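Local coordinates for periplasmic cell division protein (SufI) (Aquifex aeolicus, PDB 6SYY) that binds four copper ions and probably works as a multicopper oxidase of the laccase kind, coupling substrate oxidation to the reduction of dioxygen, at residues 242-247 with 368-373; 440-445 with 486-491. All blocks are in the same frame, centred on the assembly; numbering follows the deposited sequence.

Contact 1. Residues 242-247 with 368-373; sequences DVERKI and VTKDSA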
ATOM      1  N   ASP A 242       1.190 -17.254  17.369  1.00 23.58           N
ATOM      2  CA  ASP A 242       1.742 -17.256  18.714  1.00 23.82           C
ATOM      3  C   ASP A 242       2.795 -16.166  18.832  1.00 39.94           C
ATOM      4  O   ASP A 242       3.614 -15.972  17.927  1.00 38.05           O
ATOM      5  CB  ASP A 242       2.369 -18.608  19.052  1.00 25.29           C
ATOM      6  CG  ASP A 242       1.359 -19.733  19.082  1.00 36.17           C
ATOM      7  OD1 ASP A 242       0.170 -19.494  18.793  1.00 30.81           O
ATOM      8  OD2 ASP A 242       1.765 -20.866  19.401  1.00 34.95           O
ATOM      9  N   VAL A 243       2.765 -15.447  19.950  1.00 28.55           N
ATOM     10  CA  VAL A 243       3.736 -14.402  20.228  1.00 32.51           C
ATOM     11  C   VAL A 243       4.297 -14.621  21.623  1.00 29.10           C
ATOM     12  O   VAL A 243       3.714 -15.320  22.453  1.00 27.48           O
ATOM     13  CB  VAL A 243       3.134 -12.986  20.113  1.00 25.30           C
ATOM     14  CG1 VAL A 243       2.538 -12.768  18.728  1.00 29.02           C
ATOM     15  CG2 VAL A 243       2.090 -12.769  21.192  1.00 22.48           C
ATOM     16  N   GLU A 244       5.450 -14.015  21.867  1.00 37.12           N
ATOM     17  CA  GLU A 244       6.054 -13.970  23.187  1.00 38.95           C
ATOM     18  C   GLU A 244       5.860 -12.578  23.784  1.00 35.36           C
ATOM     19  O   GLU A 244       5.457 -11.634  23.101  1.00 36.87           O
ATOM     20  CB  GLU A 244       7.539 -14.331  23.105  1.00 28.49           C
ATOM     21  CG  GLU A 244       7.826 -15.451  22.122  1.00 38.95           C
ATOM     22  CD  GLU A 244       9.302 -15.774  22.016  1.00 53.64           C
ATOM     23  OE1 GLU A 244      10.067 -15.354  22.911  1.00 63.26           O
ATOM     24  OE2 GLU A 244       9.698 -16.441  21.037  1.00 88.00           O
ATOM     25  N   ARG A 245       6.143 -12.456  25.082  1.00 28.99           N
ATOM     26  CA  ARG A 245       6.069 -11.154  25.747  1.00 23.46           C
ATOM     27  C   ARG A 245       7.260 -10.323  25.271  1.00 25.76           C
ATOM     28  O   ARG A 245       8.313 -10.243  25.908  1.00 24.04           O
ATOM     29  CB  ARG A 245       6.031 -11.311  27.264  1.00 27.15           C
ATOM     30  CG  ARG A 245       4.707 -11.874  27.776  1.00 24.92           C
ATOM     31  CD  ARG A 245       4.607 -11.854  29.295  1.00 26.15           C
ATOM     32  NE  ARG A 245       4.528 -10.497  29.831  1.00 29.21           N
ATOM     33  CZ  ARG A 245       5.501  -9.900  30.514  1.00 28.86           C
ATOM     34  NH1 ARG A 245       6.636 -10.541  30.754  1.00 30.01           N
ATOM     35  NH2 ARG A 245       5.336  -8.664  30.964  1.00 29.49           N
ATOM     36  N   LYS A 246       7.088  -9.715  24.100  1.00 24.54           N
ATOM     37  CA  LYS A 246       8.144  -8.964  23.437  1.00 46.91           C
ATOM     38  C   LYS A 246       7.500  -7.819  22.670  1.00 29.40           C
ATOM     39  O   LYS A 246       6.275  -7.741  22.538  1.00 28.47           O
ATOM     40  CB  LYS A 246       8.970  -9.853  22.483  1.00 22.60           C
ATOM     41  CG  LYS A 246       9.820 -10.918  23.164  1.00 60.45           C
ATOM     42  CD  LYS A 246      10.895 -11.482  22.239  1.00 48.30           C
ATOM     43  CE  LYS A 246      10.324 -12.474  21.246  1.00 53.33           C
ATOM     44  NZ  LYS A 246      11.394 -13.099  20.416  1.00 59.20           N
ATOM     45  N   ILE A 247       8.337  -6.922  22.161  1.00 26.84           N
ATOM     46  CA  ILE A 247       7.879  -5.940  21.187  1.00 32.40           C
ATOM     47  C   ILE A 247       7.909  -6.577  19.806  1.00 41.70           C
ATOM     48  O   ILE A 247       8.927  -7.148  19.395  1.00 28.70           O
ATOM     49  CB  ILE A 247       8.746  -4.673  21.228  1.00 28.96           C
ATOM     50  CG1 ILE A 247       8.542  -3.928  22.551  1.00 24.16           C
ATOM     51  CG2 ILE A 247       8.439  -3.787  20.013  1.00 22.36           C
ATOM     52  CD1 ILE A 247       9.543  -2.811  22.792  1.00 26.15           C
ATOM     53  N   VAL A 368      -0.483 -14.981  23.244  1.00 25.79           N
ATOM     54  CA  VAL A 368       0.731 -14.805  24.031  1.00 43.22           C
ATOM     55  C   VAL A 368       1.039 -16.120  24.735  1.00 36.72           C
ATOM     56  O   VAL A 368       0.547 -16.378  25.838  1.00 36.03           O
ATOM     57  CB  VAL A 368       0.574 -13.645  25.031  1.00 25.89           C
ATOM     58  CG1 VAL A 368       1.875 -13.392  25.771  1.00 43.39           C
ATOM     59  CG2 VAL A 368       0.123 -12.393  24.304  1.00 24.86           C
ATOM     60  N   THR A 369       1.854 -16.962  24.101  1.00 35.43           N
ATOM     61  CA  THR A 369       2.062 -18.326  24.572  1.00 36.80           C
ATOM     62  C   THR A 369       3.315 -18.503  25.418  1.00 31.68           C
ATOM     63  O   THR A 369       3.402 -19.488  26.161  1.00 34.14           O
ATOM     64  CB  THR A 369       2.126 -19.292  23.380  1.00 37.74           C
ATOM     65  OG1 THR A 369       3.103 -18.829  22.440  1.00 43.52           O
ATOM     66  CG2 THR A 369       0.770 -19.382  22.689  1.00 34.78           C
ATOM     67  N   LYS A 370       4.276 -17.586  25.334  1.00 33.54           N
ATOM     68  CA  LYS A 370       5.554 -17.754  26.011  1.00 50.68           C
ATOM     69  C   LYS A 370       5.982 -16.449  26.659  1.00 33.44           C
ATOM     70  O   LYS A 370       5.756 -15.366  26.108  1.00 35.96           O
ATOM     71  CB  LYS A 370       6.654 -18.215  25.041  1.00 35.30           C
ATOM     72  CG  LYS A 370       6.475 -19.620  24.512  1.00 46.79           C
ATOM     73  CD  LYS A 370       7.617 -19.994  23.584  1.00 70.78           C
ATOM     74  CE  LYS A 370       8.959 -19.816  24.273  1.00 79.25           C
ATOM     75  NZ  LYS A 370      10.090 -20.240  23.404  1.00 92.01           N
ATOM     76  N   ASP A 371       6.612 -16.562  27.825  1.00 34.60           N
ATOM     77  CA  ASP A 371       7.284 -15.434  28.442  1.00 30.41           C
ATOM     78  C   ASP A 371       8.648 -15.228  27.784  1.00 45.58           C
ATOM     79  O   ASP A 371       9.125 -16.055  27.002  1.00 34.70           O
ATOM     80  CB  ASP A 371       7.437 -15.659  29.946  1.00 45.50           C
ATOM     81  CG  ASP A 371       7.414 -14.363  30.740  1.00 56.86           C
ATOM     82  OD1 ASP A 371       7.611 -13.285  30.138  1.00 44.89           O
ATOM     83  OD2 ASP A 371       7.202 -14.426  31.972  1.00 56.79           O
ATOM     84  N   SER A 372       9.287 -14.111  28.115  1.00 39.25           N
ATOM     85  CA  SER A 372      10.551 -13.759  27.485  1.00 39.62           C
ATOM     86  C   SER A 372      11.321 -12.829  28.409  1.00 69.04           C
ATOM     87  O   SER A 372      10.742 -12.157  29.270  1.00 54.20           O
ATOM     88  CB  SER A 372      10.319 -13.105  26.115  1.00 38.73           C
ATOM     89  OG  SER A 372      11.512 -12.554  25.588  1.00 60.12           O
ATOM     90  N   ALA A 373      12.643 -12.805  28.225  1.00 31.48           N
ATOM     91  CA  ALA A 373      13.521 -11.890  28.940  1.00 38.80           C
ATOM     92  C   ALA A 373      13.741 -10.581  28.190  1.00 35.32           C
ATOM     93  O   ALA A 373      14.700  -9.859  28.486  1.00 50.73           O
ATOM     94  CB  ALA A 373      14.866 -12.561  29.223  1.00 34.19           C
TER

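Contact 2. Residues 440-445 with 486-491; sequences IIEYVN and METVRI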
ATOM      1  N   ILE A 440       0.936  22.646  -3.151  1.00 31.07           N
ATOM      2  CA  ILE A 440      -0.107  22.224  -2.228  1.00 30.38           C
ATOM      3  C   ILE A 440      -1.250  21.667  -3.060  1.00 30.76           C
ATOM      4  O   ILE A 440      -1.861  22.390  -3.854  1.00 43.75           O
ATOM      5  CB  ILE A 440      -0.585  23.380  -1.338  1.00 30.29           C
ATOM      6  CG1 ILE A 440       0.554  23.873  -0.442  1.00 34.10           C
ATOM      7  CG2 ILE A 440      -1.784  22.945  -0.503  1.00 30.42           C
ATOM      8  CD1 ILE A 440       0.162  25.028   0.458  1.00 42.01           C
ATOM      9  N   ILE A 441      -1.529  20.382  -2.903  1.00 27.45           N
ATOM     10  CA  ILE A 441      -2.658  19.755  -3.570  1.00 26.79           C
ATOM     11  C   ILE A 441      -3.835  19.754  -2.609  1.00 41.56           C
ATOM     12  O   ILE A 441      -3.689  19.418  -1.428  1.00 37.40           O
ATOM     13  CB  ILE A 441      -2.314  18.335  -4.044  1.00 29.93           C
ATOM     14  CG1 ILE A 441      -1.262  18.396  -5.151  1.00 30.04           C
ATOM     15  CG2 ILE A 441      -3.558  17.621  -4.542  1.00 26.86           C
ATOM     16  CD1 ILE A 441      -0.981  17.055  -5.795  1.00 38.26           C
ATOM     17  N   GLU A 442      -4.997  20.143  -3.115  1.00 42.01           N
ATOM     18  CA  GLU A 442      -6.202  20.328  -2.316  1.00 31.88           C
ATOM     19  C   GLU A 442      -7.272  19.400  -2.875  1.00 35.10           C
ATOM     20  O   GLU A 442      -7.951  19.740  -3.851  1.00 35.30           O
ATOM     21  CB  GLU A 442      -6.646  21.789  -2.351  1.00 28.21           C
ATOM     22  CG  GLU A 442      -7.857  22.097  -1.507  1.00 68.99           C
ATOM     23  CD  GLU A 442      -8.168  23.571  -1.496  1.00 78.56           C
ATOM     24  OE1 GLU A 442      -7.407  24.332  -2.134  1.00 40.43           O
ATOM     25  OE2 GLU A 442      -9.164  23.965  -0.854  1.00 57.25           O
ATOM     26  N   TYR A 443      -7.406  18.225  -2.273  1.00 22.73           N
ATOM     27  CA  TYR A 443      -8.466  17.306  -2.652  1.00 23.43           C
ATOM     28  C   TYR A 443      -9.787  17.788  -2.073  1.00 32.73           C
ATOM     29  O   TYR A 443      -9.885  18.053  -0.870  1.00 32.23           O
ATOM     30  CB  TYR A 443      -8.160  15.896  -2.159  1.00 28.96           C
ATOM     31  CG  TYR A 443      -6.998  15.227  -2.855  1.00 43.75           C
ATOM     32  CD1 TYR A 443      -7.042  14.960  -4.215  1.00 32.65           C
ATOM     33  CD2 TYR A 443      -5.868  14.838  -2.147  1.00 30.20           C
ATOM     34  CE1 TYR A 443      -5.984  14.336  -4.857  1.00 29.88           C
ATOM     35  CE2 TYR A 443      -4.809  14.215  -2.777  1.00 35.04           C
ATOM     36  CZ  TYR A 443      -4.873  13.966  -4.135  1.00 29.87           C
ATOM     37  OH  TYR A 443      -3.822  13.346  -4.771  1.00 31.85           O
ATOM     38  N   VAL A 444     -10.798  17.911  -2.928  1.00 23.42           N
ATOM     39  CA  VAL A 444     -12.140  18.310  -2.519  1.00 30.94           C
ATOM     40  C   VAL A 444     -13.092  17.215  -2.974  1.00 35.48           C
ATOM     41  O   VAL A 444     -13.386  17.098  -4.170  1.00 42.04           O
ATOM     42  CB  VAL A 444     -12.544  19.669  -3.107  1.00 36.94           C
ATOM     43  CG1 VAL A 444     -13.908  20.079  -2.584  1.00 31.50           C
ATOM     44  CG2 VAL A 444     -11.503  20.728  -2.777  1.00 36.64           C
ATOM     45  N   ASN A 445     -13.584  16.420  -2.026  1.00 30.23           N
ATOM     46  CA  ASN A 445     -14.433  15.267  -2.328  1.00 30.97           C
ATOM     47  C   ASN A 445     -15.894  15.697  -2.258  1.00 33.84           C
ATOM     48  O   ASN A 445     -16.467  15.811  -1.174  1.00 37.44           O
ATOM     49  CB  ASN A 445     -14.142  14.124  -1.363  1.00 31.88           C
ATOM     50  CG  ASN A 445     -14.929  12.867  -1.689  1.00 48.85           C
ATOM     51  OD1 ASN A 445     -15.666  12.814  -2.678  1.00 33.02           O
ATOM     52  ND2 ASN A 445     -14.762  11.836  -0.863  1.00 29.11           N
ATOM     53  N   MET A 486     -17.378  14.402   1.442  1.00 47.89           N
ATOM     54  CA  MET A 486     -17.581  15.821   1.731  1.00 75.20           C
ATOM     55  C   MET A 486     -16.422  16.427   2.522  1.00 27.55           C
ATOM     56  O   MET A 486     -16.592  17.449   3.193  1.00 37.41           O
ATOM     57  CB  MET A 486     -18.913  16.053   2.464  1.00 36.35           C
ATOM     58  CG  MET A 486     -20.126  15.469   1.740  1.00 43.65           C
ATOM     59  SD  MET A 486     -20.234  15.978   0.004  1.00 80.64           S
ATOM     60  CE  MET A 486     -21.711  15.112  -0.529  1.00 50.61           C
ATOM     61  N   GLU A 487     -15.239  15.823   2.453  1.00 41.45           N
ATOM     62  CA  GLU A 487     -14.062  16.318   3.152  1.00 25.90           C
ATOM     63  C   GLU A 487     -13.100  16.983   2.178  1.00 32.05           C
ATOM     64  O   GLU A 487     -13.010  16.603   1.007  1.00 37.13           O
ATOM     65  CB  GLU A 487     -13.339  15.186   3.896  1.00 26.93           C
ATOM     66  CG  GLU A 487     -12.052  15.615   4.593  1.00 24.83           C
ATOM     67  CD  GLU A 487     -11.447  14.519   5.450  1.00 46.61           C
ATOM     68  OE1 GLU A 487     -11.065  14.808   6.604  1.00 35.22           O
ATOM     69  OE2 GLU A 487     -11.351  13.372   4.970  1.00 28.76           O
ATOM     70  N   THR A 488     -12.390  17.993   2.672  1.00 37.07           N
ATOM     71  CA  THR A 488     -11.282  18.611   1.961  1.00 29.68           C
ATOM     72  C   THR A 488      -9.998  18.312   2.723  1.00 39.82           C
ATOM     73  O   THR A 488      -9.953  18.453   3.949  1.00 35.26           O
ATOM     74  CB  THR A 488     -11.489  20.123   1.814  1.00 31.55           C
ATOM     75  OG1 THR A 488     -12.633  20.374   0.985  1.00 33.21           O
ATOM     76  CG2 THR A 488     -10.262  20.778   1.191  1.00 32.61           C
ATOM     77  N   VAL A 489      -8.970  17.875   2.000  1.00 36.14           N
ATOM     78  CA  VAL A 489      -7.665  17.563   2.569  1.00 32.47           C
ATOM     79  C   VAL A 489      -6.615  18.341   1.790  1.00 58.80           C
ATOM     80  O   VAL A 489      -6.679  18.417   0.558  1.00 46.83           O
ATOM     81  CB  VAL A 489      -7.376  16.047   2.525  1.00 22.62           C
ATOM     82  CG1 VAL A 489      -6.024  15.728   3.149  1.00 24.07           C
ATOM     83  CG2 VAL A 489      -8.482  15.278   3.233  1.00 32.78           C
ATOM     84  N   ARG A 490      -5.661  18.935   2.506  1.00 29.42           N
ATOM     85  CA  ARG A 490      -4.560  19.674   1.900  1.00 33.70           C
ATOM     86  C   ARG A 490      -3.249  18.947   2.174  1.00 38.28           C
ATOM     87  O   ARG A 490      -2.924  18.659   3.332  1.00 32.80           O
ATOM     88  CB  ARG A 490      -4.499  21.111   2.431  1.00 26.91           C
ATOM     89  CG  ARG A 490      -5.636  22.010   1.935  1.00 33.50           C
ATOM     90  CD  ARG A 490      -5.721  23.342   2.692  1.00 43.65           C
ATOM     91  NE  ARG A 490      -4.585  24.225   2.434  1.00 71.48           N
ATOM     92  CZ  ARG A 490      -3.671  24.563   3.342  1.00 90.44           C
ATOM     93  NH1 ARG A 490      -3.754  24.099   4.582  1.00 50.11           N
ATOM     94  NH2 ARG A 490      -2.675  25.374   3.010  1.00 73.44           N
ATOM     95  N   ILE A 491      -2.506  18.645   1.109  1.00 30.36           N
ATOM     96  CA  ILE A 491      -1.211  17.988   1.214  1.00 27.17           C
ATOM     97  C   ILE A 491      -0.164  18.864   0.540  1.00 26.79           C
ATOM     98  O   ILE A 491      -0.476  19.725  -0.287  1.00 40.18           O
ATOM     99  CB  ILE A 491      -1.212  16.573   0.597  1.00 23.39           C
ATOM    100  CG1 ILE A 491      -1.458  16.644  -0.915  1.00 22.55           C
ATOM    101  CG2 ILE A 491      -2.256  15.690   1.268  1.00 21.59           C
ATOM    102  CD1 ILE A 491      -1.385  15.299  -1.596  1.00 19.72           C
TER

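Contact 1. Residues 242-247 with 368-373
Val243 and Val368 form the tight, buried part of this contact. Their CG2 methyls meet at 3.7 Å on one face of a parallel strand pair. CG1 of Val368 packs against CG of Arg245, 3.8 Å away. Strands 239-244 and 361-370 pair here at the surface of what is probably the middle cupredoxin-like domain of the multicopper oxidase fold, away from the copper sites. Two backbone bonds tie them: Thr369 N gives to Val243 O, and Arg245 N to Lys370 O. Val243 pairs with Val368 but Glu244 with Lys370, so the register slips by one residue and makes a beta bulge. Just beyond it, where strand 239-244 ends, Arg245 is the centre of an inverse gamma turn.

The solvent side is looser. Thr369 lies across Asp242, with OG1 3.5 Å from Asp242 CB. Glu244 and Lys370 run side by side, yet Glu244 OE2 and Lys370 NZ stay 4.5 Å apart; Glu244 OE1 has a long salt bridge with Lys246 NZ.

A bend at chi3 (68°) curls the Arg245 chain back to Asp371. There NH1 meets Asp371 OD1 at 3.0 Å, in the guanidinium plane and on the syn side of the carboxylate. Ser372 N reaches the same OD1 from the opposite face at 2.8 Å. A leucine in place of Arg245 would probably leave Asp371 without its cationic mate. One guanidinium thus joins the two segments, just past their strand ends, to the carbonyls of Arg308 and Ala310, and its charge is probably balanced in part by Asp371.

Contact 2. Residues 440-445 with 486-491
Ile491 reaches along its neighbour strand and overlaps both Ile441 and Tyr443. Its CG1 sits between the backbone N and the carbonyl carbon (chi1 65°), which turns the chain toward the partner strand. CG1 then lies 3.7 Å from Ile441 CB. The CD1 methyl meets Tyr443 CE2 at 3.8 Å, oblique to the ring. CG2 of Ile441 rests over one face of that ring, 3.9 Å above its plane and offset toward the rim.

The strands are antiparallel. Ile441 with Ile491 and Tyr443 with Val489 are hydrogen-bonded pairs, each with bonds in both directions. Asn445 N to Glu487 O adds a fifth bond at 3.1 Å. This is an interior strand pair in a sheet of the C-terminal cupredoxin domain. Tyr443 and Val489 face inward onto Val481 and Val483 of the other sheet, as in a beta sandwich.

The other face carries mixed side chains. Glu442 CG lies 3.8 Å from Thr488 CG2, and Val444 runs beside Thr488, pointing the same way. The Arg490 guanidinium extends past Ile440, with NH2 3.8 Å from CD1; its NH1 forms a salt bridge with Glu464. At the strand end Asn445 OD1 hydrogen-bonds with Thr447 OG1, and ND2 gives to the carbonyls of Met449 and Val483. The Asn445 side chain comes within about 3 Å of that of His451, a copper ligand.

In the fold
Contact 1 comes first along the chain and closes before contact 2 opens. Their centres are about 43 Å apart and their nearest atoms about 29 Å, so they do not touch. They share no strand. Contact 1 pairs strands 239-244 and 361-370 at the surface. Contact 2 pairs strands 437-445 and 488-495, packed against the sheet whose strands carry His451, His454 and Cys509, by way of strand 480-483. The two thus belong to different sheets and different cupredoxin domains, contact 1 probably in the middle one and contact 2 in the C-terminal one. Of the two, contact 2 comes close to a copper site, the one with His451, Cys509 and His514.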